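Local atomic coordinates of 3-dehydroshikimate dehydratase (Bacillus anthracis, PDB entry 3DX5), a protein that converts 3-dehydroshikimate to 3,4-dihydroxybenzoate with the help of one manganese ion per subunit, supplying the catechol unit of the siderophore petrobactin. Residues T37-L42 with A90-W95; Y197-I202 with V227-G232; G221-M226 with F255-K260. One frame throughout, in Å; residues are numbered along the deposited sequence. Where two conformers were deposited one is given.

Interaction 1 (T37-L42 with A90-W95); sequences THAQNL and AILANW
Leu92 turns its CG anti to its own carbonyl carbon (chi1 -59°) and sends both methyl groups across to Ala39 and Gln40; Trp95, one turn later, has its CG anti to the backbone N (chi1 -178°) and extends its six-membered ring toward Leu42. These residues join two helices of the xylose isomerase-like TIM barrel, 36-45 and 79-96, whose short segments cross at 79° with axes 10.2 Å apart at closest approach. No hydrogen bond links the segments, and the contact is one of branch tips and ring atoms against a helix flank. The two methyls of Leu92 divide the work. CD1 lies 4.0 Å from Ala39 CB, while CD2 rests 3.8 Å from the carbonyl oxygen Ala39 O. Gln40 starts out pointing away from helix 79-96, but its chain bends and crosses Leu92 at about a right angle, so that OE1 comes within 3.5 Å of Leu92 CD1. That oxygen has its polar partner in Gln88 NE2, one helical turn before Leu92, and the resulting hydrogen bond holds the glutamine amide beside the leucine methyls. The indole of Trp95 meets the other helix by the rim of its benzene ring, with the backbone of Leu42 lying near the ring plane. Helix 47-56 also packs on the indole: Tyr47 stacks on it, and Thr50 and Leu54 touch it. Leu42 also reaches Leu14 of the second subunit. At the indole edge, Trp95 CZ3 approaches Leu42 C to 4.0 Å, and the CB of the same leucine lies 4.4 Å from CZ3.

Interaction 2 (Y197-I202 with V227-G232); sequences YHFKNI and VPLFEG. With MN (manganese (II) ion), chain B; DHB (3,4-dihydroxybenzoic acid), chain D.
Asn201 grips the loop 227-232 through its side-chain amide, at the end of the barrel strand that also carries His198 and Lys200. Its ND2 donates to Leu229 O at 2.7 Å (N-H...O 150°), with the acceptor in the amide plane, and makes a second bond to Val234 O; its OD1 accepts from Ile202 N at 2.9 Å. Gly232 CA packs against the same amide, 3.3 Å from Asn201 ND2. Leu229 carries CG anti to its carbonyl carbon (chi1 -61°), which brings CD1 to 3.8 Å from Phe199 CD2 and CD2 to 3.7 Å from Lys200 CA, the leucine and phenylalanine crossing nearly at right angles. Water 1 bridges Asn201 N and Val227 O. On the other side of the strand, Lys200, its CG between the backbone N and the carbonyl carbon, runs extended beyond it until a bend at chi4 (-64°) directs NZ to O3 of the dihydroxybenzoate, 2.8 Å away. His198 ND1 binds manganese at 2.3 Å, alongside Glu142, Asp172, Glu253 and the ligand O3. O3 is held by the metal and Lys200 NZ, which also has a salt bridge to Asp172 and a hydrogen bond to Glu253; such a pairing would probably polarise the oxygen.

Interaction 3 (G221-M226 with F255-K260); sequences GNRTGM and FGHNAK. With DHB (3,4-dihydroxybenzoic acid), chain D.
The loop leading from helix 213-217 to strand 226-227 packs here against the segment that follows barrel strand 249-252, beside the active-site pocket of the TIM barrel. Arg223 and Met226, the first and last residues of a type II beta turn closed by Met226 N to Arg223 O, make the contact. An Asx turn overlaps its start: Asn222 OD1 accepts from both the backbone N and the OG1 of Thr224, the hydroxyl lying in the carbonyl plane and the N-H well above it. Arg223 lays its aliphatic part over one face of the His257 imidazole in a CH-pi contact, with CG 3.8 Å from the ring centroid and 22° off the ring normal. A bend at chi2 (-60°) then carries the guanidinium past the ring, the two planes 51° apart. Although Arg223 NE comes near Phe255 O, the angle is poor, and water 3 mediates instead: it accepts from Arg223 NE at 2.7 Å and donates to Phe255 O at 3.3 Å. The far end of the guanidinium is held by Asn215 O through NH1, and Gly221 O sits over the centre of its plane. Water 2 joins Gly221 O to His257 NE2, tying the loop to the imidazole a second time. Met226, a selenomethionine, is extended beyond CG and brings SE to 3.6 Å from Gly256 N and 3.8 Å from Phe255 CB. Beyond CB, the Phe255 ring leads away from the loop to the ligand, where CE2 lies 3.5 Å from C4 of the dihydroxybenzoate. The contact thus stands between helix 213-217 and the start of helix 259-272, where Asn258 holds the N-cap position without a capping bond from its side chain and Lys260 packs on Gln45 of the second subunit.

From the N terminus, interaction 1 comes first, closing a loop of 47 residues that includes helix 47-56 and strand 64-68 and ending well before the others begin. The remaining two cross: residues 197-202 precede 221-226, whose partner 255-260 lies beyond 227-232, so the segments alternate and interlock the last part of the barrel. Interactions 2 and 3 touch, Lys200 CE lying 4.0 Å from Phe255 CE2, and both reach the dihydroxybenzoate, thereby joining strand 194-202 to the segment following strand 249-252. Interaction 1 lies across the chain's centre from interaction 2, their centres about 28 Å apart; like interaction 3, it touches the second subunit.

Interaction 1 (T37-L42 with A90-W95)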
loop_
_atom_site.group_PDB
_atom_site.type_symbol
_atom_site.label_atom_id
_atom_site.label_comp_id
_atom_site.label_asym_id
_atom_site.label_seq_id
_atom_site.Cartn_x
_atom_site.Cartn_y
_atom_site.Cartn_z
ATOM N N THR A 37 3.534 9.021 4.561
ATOM C CA THR A 37 2.307 9.307 3.817
ATOM C C THR A 37 1.094 9.497 4.741
ATOM O O THR A 37 0.196 10.313 4.450
ATOM C CB THR A 37 2.003 8.226 2.730
ATOM O OG1 THR A 37 0.886 8.678 1.973
ATOM C CG2 THR A 37 1.656 6.836 3.389
ATOM N N HIS A 38 1.061 8.747 5.857
ATOM C CA HIS A 38 0.041 8.937 6.878
ATOM C C HIS A 38 0.139 10.318 7.543
ATOM O O HIS A 38 -0.885 10.992 7.696
ATOM C CB HIS A 38 0.149 7.848 7.958
ATOM C CG HIS A 38 -0.304 6.489 7.488
ATOM N ND1 HIS A 38 -0.052 5.332 8.195
ATOM C CD2 HIS A 38 -0.990 6.111 6.378
ATOM C CE1 HIS A 38 -0.623 4.310 7.577
ATOM N NE2 HIS A 38 -1.179 4.753 6.462
ATOM N N ALA A 39 1.357 10.717 7.945
ATOM C CA ALA A 39 1.623 12.058 8.487
ATOM C C ALA A 39 1.108 13.165 7.532
ATOM O O ALA A 39 0.378 14.085 7.937
ATOM C CB ALA A 39 3.162 12.231 8.731
ATOM N N GLN A 40 1.490 13.068 6.263
ATOM C CA GLN A 40 1.148 14.067 5.261
ATOM C C GLN A 40 -0.353 14.147 5.066
ATOM O O GLN A 40 -0.931 15.240 4.990
ATOM C CB GLN A 40 1.834 13.717 3.928
ATOM C CG GLN A 40 1.409 14.647 2.740
ATOM C CD GLN A 40 1.891 16.112 2.920
ATOM O OE1 GLN A 40 2.776 16.411 3.728
ATOM N NE2 GLN A 40 1.289 17.015 2.165
ATOM N N ASN A 41 -1.000 13.001 4.954
ATOM C CA ASN A 41 -2.441 13.049 4.748
ATOM C C ASN A 41 -3.228 13.507 5.961
ATOM O O ASN A 41 -4.284 14.109 5.805
ATOM C CB ASN A 41 -2.963 11.731 4.175
ATOM C CG ASN A 41 -2.569 11.547 2.713
ATOM O OD1 ASN A 41 -1.898 10.575 2.331
ATOM N ND2 ASN A 41 -2.960 12.488 1.902
ATOM N N LEU A 42 -2.729 13.227 7.168
ATOM C CA LEU A 42 -3.383 13.771 8.374
ATOM C C LEU A 42 -3.294 15.296 8.359
ATOM O O LEU A 42 -4.294 15.989 8.615
ATOM C CB LEU A 42 -2.756 13.214 9.653
ATOM C CG LEU A 42 -3.017 11.721 9.918
ATOM C CD1 LEU A 42 -2.117 11.242 11.078
ATOM C CD2 LEU A 42 -4.499 11.456 10.236
ATOM N N ALA A 90 9.980 18.426 7.481
ATOM C CA ALA A 90 10.369 19.221 8.634
ATOM C C ALA A 90 9.142 19.916 9.226
ATOM O O ALA A 90 9.007 20.026 10.450
ATOM C CB ALA A 90 11.462 20.247 8.234
ATOM N N ILE A 91 8.232 20.375 8.373
ATOM C CA ILE A 91 6.953 20.913 8.845
ATOM C C ILE A 91 6.136 19.850 9.643
ATOM O O ILE A 91 5.644 20.106 10.788
ATOM C CB ILE A 91 6.123 21.491 7.662
ATOM C CG1 ILE A 91 6.724 22.831 7.246
ATOM C CG2 ILE A 91 4.653 21.627 8.059
ATOM C CD1 ILE A 91 6.116 23.468 5.996
ATOM N N LEU A 92 5.989 18.665 9.042
ATOM C CA LEU A 92 5.293 17.541 9.685
ATOM C C LEU A 92 5.976 17.147 11.007
ATOM O O LEU A 92 5.302 16.963 12.016
ATOM C CB LEU A 92 5.168 16.333 8.736
ATOM C CG LEU A 92 4.420 16.546 7.416
ATOM C CD1 LEU A 92 4.520 15.313 6.574
ATOM C CD2 LEU A 92 2.918 16.909 7.630
ATOM N N ALA A 93 7.299 17.030 11.012
ATOM C CA ALA A 93 8.007 16.649 12.253
ATOM C C ALA A 93 7.793 17.671 13.359
ATOM O O ALA A 93 7.644 17.320 14.522
ATOM C CB ALA A 93 9.508 16.453 11.999
ATOM N N ASN A 94 7.775 18.946 12.992
ATOM C CA ASN A 94 7.455 19.999 13.925
ATOM C C ASN A 94 6.052 19.813 14.505
ATOM O O ASN A 94 5.866 19.873 15.718
ATOM C CB ASN A 94 7.587 21.371 13.263
ATOM C CG ASN A 94 7.632 22.476 14.290
ATOM O OD1 ASN A 94 6.697 23.266 14.441
ATOM N ND2 ASN A 94 8.704 22.501 15.043
ATOM N N TRP A 95 5.064 19.536 13.645
ATOM C CA TRP A 95 3.700 19.417 14.106
ATOM C C TRP A 95 3.547 18.184 15.010
ATOM O O TRP A 95 2.917 18.244 16.080
ATOM C CB TRP A 95 2.766 19.331 12.897
ATOM C CG TRP A 95 1.313 19.254 13.233
ATOM C CD1 TRP A 95 0.638 19.991 14.176
ATOM C CD2 TRP A 95 0.330 18.437 12.581
ATOM N NE1 TRP A 95 -0.704 19.675 14.143
ATOM C CE2 TRP A 95 -0.918 18.733 13.169
ATOM C CE3 TRP A 95 0.387 17.504 11.530
ATOM C CZ2 TRP A 95 -2.112 18.094 12.777
ATOM C CZ3 TRP A 95 -0.802 16.852 11.135
ATOM C CH2 TRP A 95 -2.033 17.166 11.755
#

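Interaction 2 (Y197-I202 with V227-G232)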
loop_
_atom_site.group_PDB
_atom_site.type_symbol
_atom_site.label_atom_id
_atom_site.label_comp_id
_atom_site.label_asym_id
_atom_site.label_seq_id
_atom_site.Cartn_x
_atom_site.Cartn_y
_atom_site.Cartn_z
ATOM N N TYR A 197 15.297 1.458 16.687
ATOM C CA TYR A 197 15.371 0.063 16.180
ATOM C C TYR A 197 14.077 -0.339 15.474
ATOM O O TYR A 197 13.025 0.212 15.750
ATOM C CB TYR A 197 15.583 -0.970 17.297
ATOM C CG TYR A 197 16.622 -0.574 18.305
ATOM C CD1 TYR A 197 17.978 -0.773 18.047
ATOM C CD2 TYR A 197 16.246 0.010 19.540
ATOM C CE1 TYR A 197 18.947 -0.399 18.972
ATOM C CE2 TYR A 197 17.202 0.362 20.479
ATOM C CZ TYR A 197 18.554 0.162 20.172
ATOM O OH TYR A 197 19.526 0.510 21.093
ATOM N N HIS A 198 14.185 -1.339 14.605
ATOM C CA HIS A 198 13.057 -2.117 14.078
ATOM C C HIS A 198 13.258 -3.547 14.516
ATOM O O HIS A 198 14.353 -4.094 14.336
ATOM C CB HIS A 198 13.037 -2.064 12.534
ATOM C CG HIS A 198 12.353 -0.850 11.987
ATOM N ND1 HIS A 198 12.160 -0.642 10.631
ATOM C CD2 HIS A 198 11.804 0.217 12.619
ATOM C CE1 HIS A 198 11.509 0.497 10.459
ATOM N NE2 HIS A 198 11.285 1.039 11.650
ATOM N N PHE A 199 12.207 -4.158 15.055
ATOM C CA PHE A 199 12.229 -5.547 15.480
ATOM C C PHE A 199 11.222 -6.325 14.620
ATOM O O PHE A 199 10.014 -6.070 14.694
ATOM C CB PHE A 199 11.732 -5.676 16.937
ATOM C CG PHE A 199 12.743 -5.281 18.021
ATOM C CD1 PHE A 199 13.969 -4.699 17.714
ATOM C CD2 PHE A 199 12.404 -5.435 19.361
ATOM C CE1 PHE A 199 14.867 -4.328 18.731
ATOM C CE2 PHE A 199 13.287 -5.077 20.388
ATOM C CZ PHE A 199 14.529 -4.522 20.071
ATOM N N LYS A 200 11.685 -7.286 13.827
ATOM C CA LYS A 200 10.749 -8.222 13.190
ATOM C C LYS A 200 11.504 -9.537 13.034
ATOM O O LYS A 200 12.731 -9.568 13.192
ATOM C CB LYS A 200 10.177 -7.673 11.847
ATOM C CG LYS A 200 11.239 -7.317 10.750
ATOM C CD LYS A 200 10.521 -6.892 9.445
ATOM C CE LYS A 200 11.509 -6.581 8.298
ATOM N NZ LYS A 200 12.389 -5.397 8.603
ATOM N N ASN A 201 10.807 -10.623 12.716
ATOM C CA ASN A 201 11.474 -11.927 12.647
ATOM C C ASN A 201 10.911 -12.744 11.503
ATOM O O ASN A 201 9.852 -12.411 10.953
ATOM C CB ASN A 201 11.325 -12.698 13.977
ATOM C CG ASN A 201 12.552 -13.560 14.286
ATOM O OD1 ASN A 201 13.365 -13.849 13.387
ATOM N ND2 ASN A 201 12.702 -13.963 15.555
ATOM N N ILE A 202 11.576 -13.839 11.165
ATOM C CA ILE A 202 11.120 -14.669 10.056
ATOM C C ILE A 202 11.300 -16.111 10.515
ATOM O O ILE A 202 12.206 -16.381 11.338
ATOM C CB ILE A 202 11.933 -14.352 8.766
ATOM C CG1 ILE A 202 11.270 -14.940 7.538
ATOM C CG2 ILE A 202 13.394 -14.877 8.847
ATOM C CD1 ILE A 202 10.076 -14.133 7.052
ATOM N N VAL A 227 6.775 -14.051 11.483
ATOM C CA VAL A 227 6.396 -14.643 12.774
ATOM C C VAL A 227 6.680 -13.706 13.944
ATOM O O VAL A 227 7.528 -12.826 13.832
ATOM C CB VAL A 227 7.125 -16.011 13.057
ATOM C CG1 VAL A 227 6.634 -17.113 12.105
ATOM C CG2 VAL A 227 8.670 -15.850 13.028
ATOM N N PRO A 228 5.986 -13.904 15.090
ATOM C CA PRO A 228 6.312 -13.071 16.272
ATOM C C PRO A 228 7.797 -13.167 16.647
ATOM O O PRO A 228 8.479 -14.159 16.286
ATOM C CB PRO A 228 5.432 -13.680 17.385
ATOM C CG PRO A 228 4.177 -14.156 16.624
ATOM C CD PRO A 228 4.766 -14.718 15.303
ATOM N N LEU A 229 8.284 -12.173 17.388
ATOM C CA LEU A 229 9.711 -12.070 17.712
ATOM C C LEU A 229 10.345 -13.316 18.320
ATOM O O LEU A 229 11.489 -13.656 17.974
ATOM C CB LEU A 229 9.975 -10.885 18.654
ATOM C CG LEU A 229 9.607 -9.492 18.112
ATOM C CD1 LEU A 229 10.093 -8.455 19.128
ATOM C CD2 LEU A 229 10.247 -9.251 16.732
ATOM N N PHE A 230 9.644 -13.957 19.257
ATOM C CA PHE A 230 10.240 -15.106 19.958
ATOM C C PHE A 230 9.987 -16.439 19.248
ATOM O O PHE A 230 10.373 -17.471 19.744
ATOM C CB PHE A 230 9.883 -15.108 21.463
ATOM C CG PHE A 230 10.356 -13.865 22.162
ATOM C CD1 PHE A 230 11.729 -13.641 22.350
ATOM C CD2 PHE A 230 9.450 -12.859 22.511
ATOM C CE1 PHE A 230 12.199 -12.470 22.933
ATOM C CE2 PHE A 230 9.896 -11.661 23.099
ATOM C CZ PHE A 230 11.288 -11.466 23.326
ATOM N N GLU A 231 9.366 -16.373 18.076
ATOM C CA GLU A 231 8.983 -17.566 17.326
ATOM C C GLU A 231 9.774 -17.692 16.017
ATOM O O GLU A 231 9.516 -18.584 15.231
ATOM C CB GLU A 231 7.476 -17.539 17.048
ATOM C CG GLU A 231 6.627 -17.551 18.312
ATOM C CD GLU A 231 5.128 -17.564 18.045
ATOM O OE1 GLU A 231 4.694 -17.876 16.922
ATOM O OE2 GLU A 231 4.364 -17.259 18.979
ATOM N N GLY A 232 10.735 -16.802 15.786
ATOM C CA GLY A 232 11.556 -16.861 14.578
ATOM C C GLY A 232 13.020 -17.208 14.784
ATOM O O GLY A 232 13.429 -17.514 15.893
HETATM MN MN MN B . 12.445 -1.941 8.784
HETATM C C1 DHB D . 9.983 -1.142 4.670
HETATM C C2 DHB D . 10.764 -1.437 5.783
HETATM C C3 DHB D . 11.318 -2.711 5.943
HETATM O O3 DHB D . 12.101 -3.075 7.008
HETATM C C4 DHB D . 11.082 -3.710 4.898
HETATM O O4 DHB D . 11.641 -4.927 5.083
HETATM C C5 DHB D . 10.324 -3.395 3.774
HETATM C C6 DHB D . 9.776 -2.103 3.677
HETATM C C DHB D . 9.379 0.246 4.541
HETATM O O1 DHB D . 8.710 0.609 3.569
HETATM O O2 DHB D . 9.549 1.125 5.527
HETATM O O HOH W 1 7.982 -10.230 13.379
#

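Interaction 3 (G221-M226 with F255-K260)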
loop_
_atom_site.group_PDB
_atom_site.type_symbol
_atom_site.label_atom_id
_atom_site.label_comp_id
_atom_site.label_asym_id
_atom_site.label_seq_id
_atom_site.Cartn_x
_atom_site.Cartn_y
_atom_site.Cartn_z
ATOM N N GLY A 221 0.271 -9.475 -1.258
ATOM C CA GLY A 221 1.641 -9.956 -1.085
ATOM C C GLY A 221 1.756 -11.137 -0.108
ATOM O O GLY A 221 0.974 -11.261 0.839
ATOM N N ASN A 222 2.740 -11.997 -0.355
ATOM C CA ASN A 222 3.008 -13.174 0.465
ATOM C C ASN A 222 3.445 -12.803 1.900
ATOM O O ASN A 222 4.321 -11.940 2.085
ATOM C CB ASN A 222 4.128 -13.961 -0.227
ATOM C CG ASN A 222 4.292 -15.367 0.327
ATOM O OD1 ASN A 222 3.486 -15.827 1.153
ATOM N ND2 ASN A 222 5.340 -16.072 -0.141
ATOM N N ARG A 223 2.835 -13.420 2.912
ATOM C CA ARG A 223 3.232 -13.180 4.319
ATOM C C ARG A 223 3.838 -14.435 4.968
ATOM O O ARG A 223 4.203 -14.404 6.140
ATOM C CB ARG A 223 2.053 -12.654 5.169
ATOM C CG ARG A 223 1.294 -11.434 4.534
ATOM C CD ARG A 223 2.199 -10.213 4.303
ATOM N NE ARG A 223 1.479 -9.133 3.638
ATOM C CZ ARG A 223 1.912 -8.480 2.565
ATOM N NH1 ARG A 223 3.080 -8.763 2.017
ATOM N NH2 ARG A 223 1.167 -7.539 2.048
ATOM N N THR A 224 3.959 -15.516 4.209
ATOM C CA THR A 224 4.522 -16.780 4.725
ATOM C C THR A 224 5.869 -16.560 5.381
ATOM O O THR A 224 6.717 -15.842 4.839
ATOM C CB THR A 224 4.686 -17.815 3.596
ATOM O OG1 THR A 224 3.401 -18.093 3.078
ATOM C CG2 THR A 224 5.297 -19.164 4.076
ATOM N N GLY A 225 6.051 -17.137 6.564
ATOM C CA GLY A 225 7.349 -17.039 7.261
ATOM C C GLY A 225 7.444 -15.858 8.213
ATOM O O GLY A 225 8.316 -15.840 9.059
HETATM N N MSE A 226 6.565 -14.858 8.084
HETATM C CA MSE A 226 6.560 -13.741 9.046
HETATM C C MSE A 226 6.018 -14.227 10.402
HETATM O O MSE A 226 4.922 -14.747 10.458
HETATM C CB MSE A 226 5.711 -12.562 8.529
HETATM C CG MSE A 226 6.203 -11.928 7.201
HETATM SE SE MSE A 226 5.137 -10.366 6.840
HETATM C CE MSE A 226 5.760 -9.964 5.008
ATOM N N PHE A 255 4.539 -6.686 9.311
ATOM C CA PHE A 255 4.019 -6.503 7.965
ATOM C C PHE A 255 2.959 -7.575 7.618
ATOM O O PHE A 255 2.454 -7.593 6.511
ATOM C CB PHE A 255 5.168 -6.592 6.963
ATOM C CG PHE A 255 6.096 -5.413 6.993
ATOM C CD1 PHE A 255 5.582 -4.112 6.990
ATOM C CD2 PHE A 255 7.473 -5.597 6.981
ATOM C CE1 PHE A 255 6.396 -3.021 6.955
ATOM C CE2 PHE A 255 8.329 -4.493 6.952
ATOM C CZ PHE A 255 7.789 -3.196 6.958
ATOM N N GLY A 256 2.632 -8.456 8.574
ATOM C CA GLY A 256 1.718 -9.586 8.305
ATOM C C GLY A 256 0.249 -9.254 8.526
ATOM O O GLY A 256 -0.138 -8.078 8.708
ATOM N N HIS A 257 -0.572 -10.297 8.509
ATOM C CA HIS A 257 -2.032 -10.159 8.675
ATOM C C HIS A 257 -2.382 -9.959 10.136
ATOM O O HIS A 257 -1.533 -10.218 10.993
ATOM C CB HIS A 257 -2.724 -11.419 8.099
ATOM C CG HIS A 257 -2.595 -11.507 6.609
ATOM N ND1 HIS A 257 -2.258 -12.666 5.949
ATOM C CD2 HIS A 257 -2.670 -10.543 5.657
ATOM C CE1 HIS A 257 -2.189 -12.429 4.649
ATOM N NE2 HIS A 257 -2.424 -11.148 4.448
ATOM N N ASN A 258 -3.601 -9.485 10.430
ATOM C CA ASN A 258 -4.110 -9.441 11.818
ATOM C C ASN A 258 -3.202 -8.597 12.737
ATOM O O ASN A 258 -2.854 -9.032 13.842
ATOM C CB ASN A 258 -4.231 -10.878 12.410
ATOM C CG ASN A 258 -4.804 -11.888 11.424
ATOM O OD1 ASN A 258 -4.257 -12.983 11.245
ATOM N ND2 ASN A 258 -5.900 -11.519 10.765
ATOM N N ALA A 259 -2.799 -7.415 12.281
ATOM C CA ALA A 259 -1.816 -6.616 13.015
ATOM C C ALA A 259 -2.185 -6.402 14.492
ATOM O O ALA A 259 -1.345 -6.546 15.363
ATOM C CB ALA A 259 -1.571 -5.285 12.341
ATOM N N LYS A 260 -3.446 -6.071 14.760
ATOM C CA LYS A 260 -3.860 -5.817 16.132
ATOM C C LYS A 260 -3.695 -7.028 17.053
ATOM O O LYS A 260 -3.180 -6.888 18.168
ATOM C CB LYS A 260 -5.307 -5.302 16.191
ATOM C CG LYS A 260 -5.444 -3.857 15.846
ATOM C CD LYS A 260 -6.952 -3.554 15.884
ATOM C CE LYS A 260 -7.283 -2.091 15.927
ATOM N NZ LYS A 260 -8.775 -1.993 15.798
HETATM C C1 DHB D . 9.983 -1.142 4.670
HETATM C C2 DHB D . 10.764 -1.437 5.783
HETATM C C3 DHB D . 11.318 -2.711 5.943
HETATM O O3 DHB D . 12.101 -3.075 7.008
HETATM C C4 DHB D . 11.082 -3.710 4.898
HETATM O O4 DHB D . 11.641 -4.927 5.083
HETATM C C5 DHB D . 10.324 -3.395 3.774
HETATM C C6 DHB D . 9.776 -2.103 3.677
HETATM C C DHB D . 9.379 0.246 4.541
HETATM O O1 DHB D . 8.710 0.609 3.569
HETATM O O2 DHB D . 9.549 1.125 5.527
HETATM O O HOH W 2 -1.475 -10.445 1.722
HETATM O O HOH W 3 -0.481 -8.331 5.251
#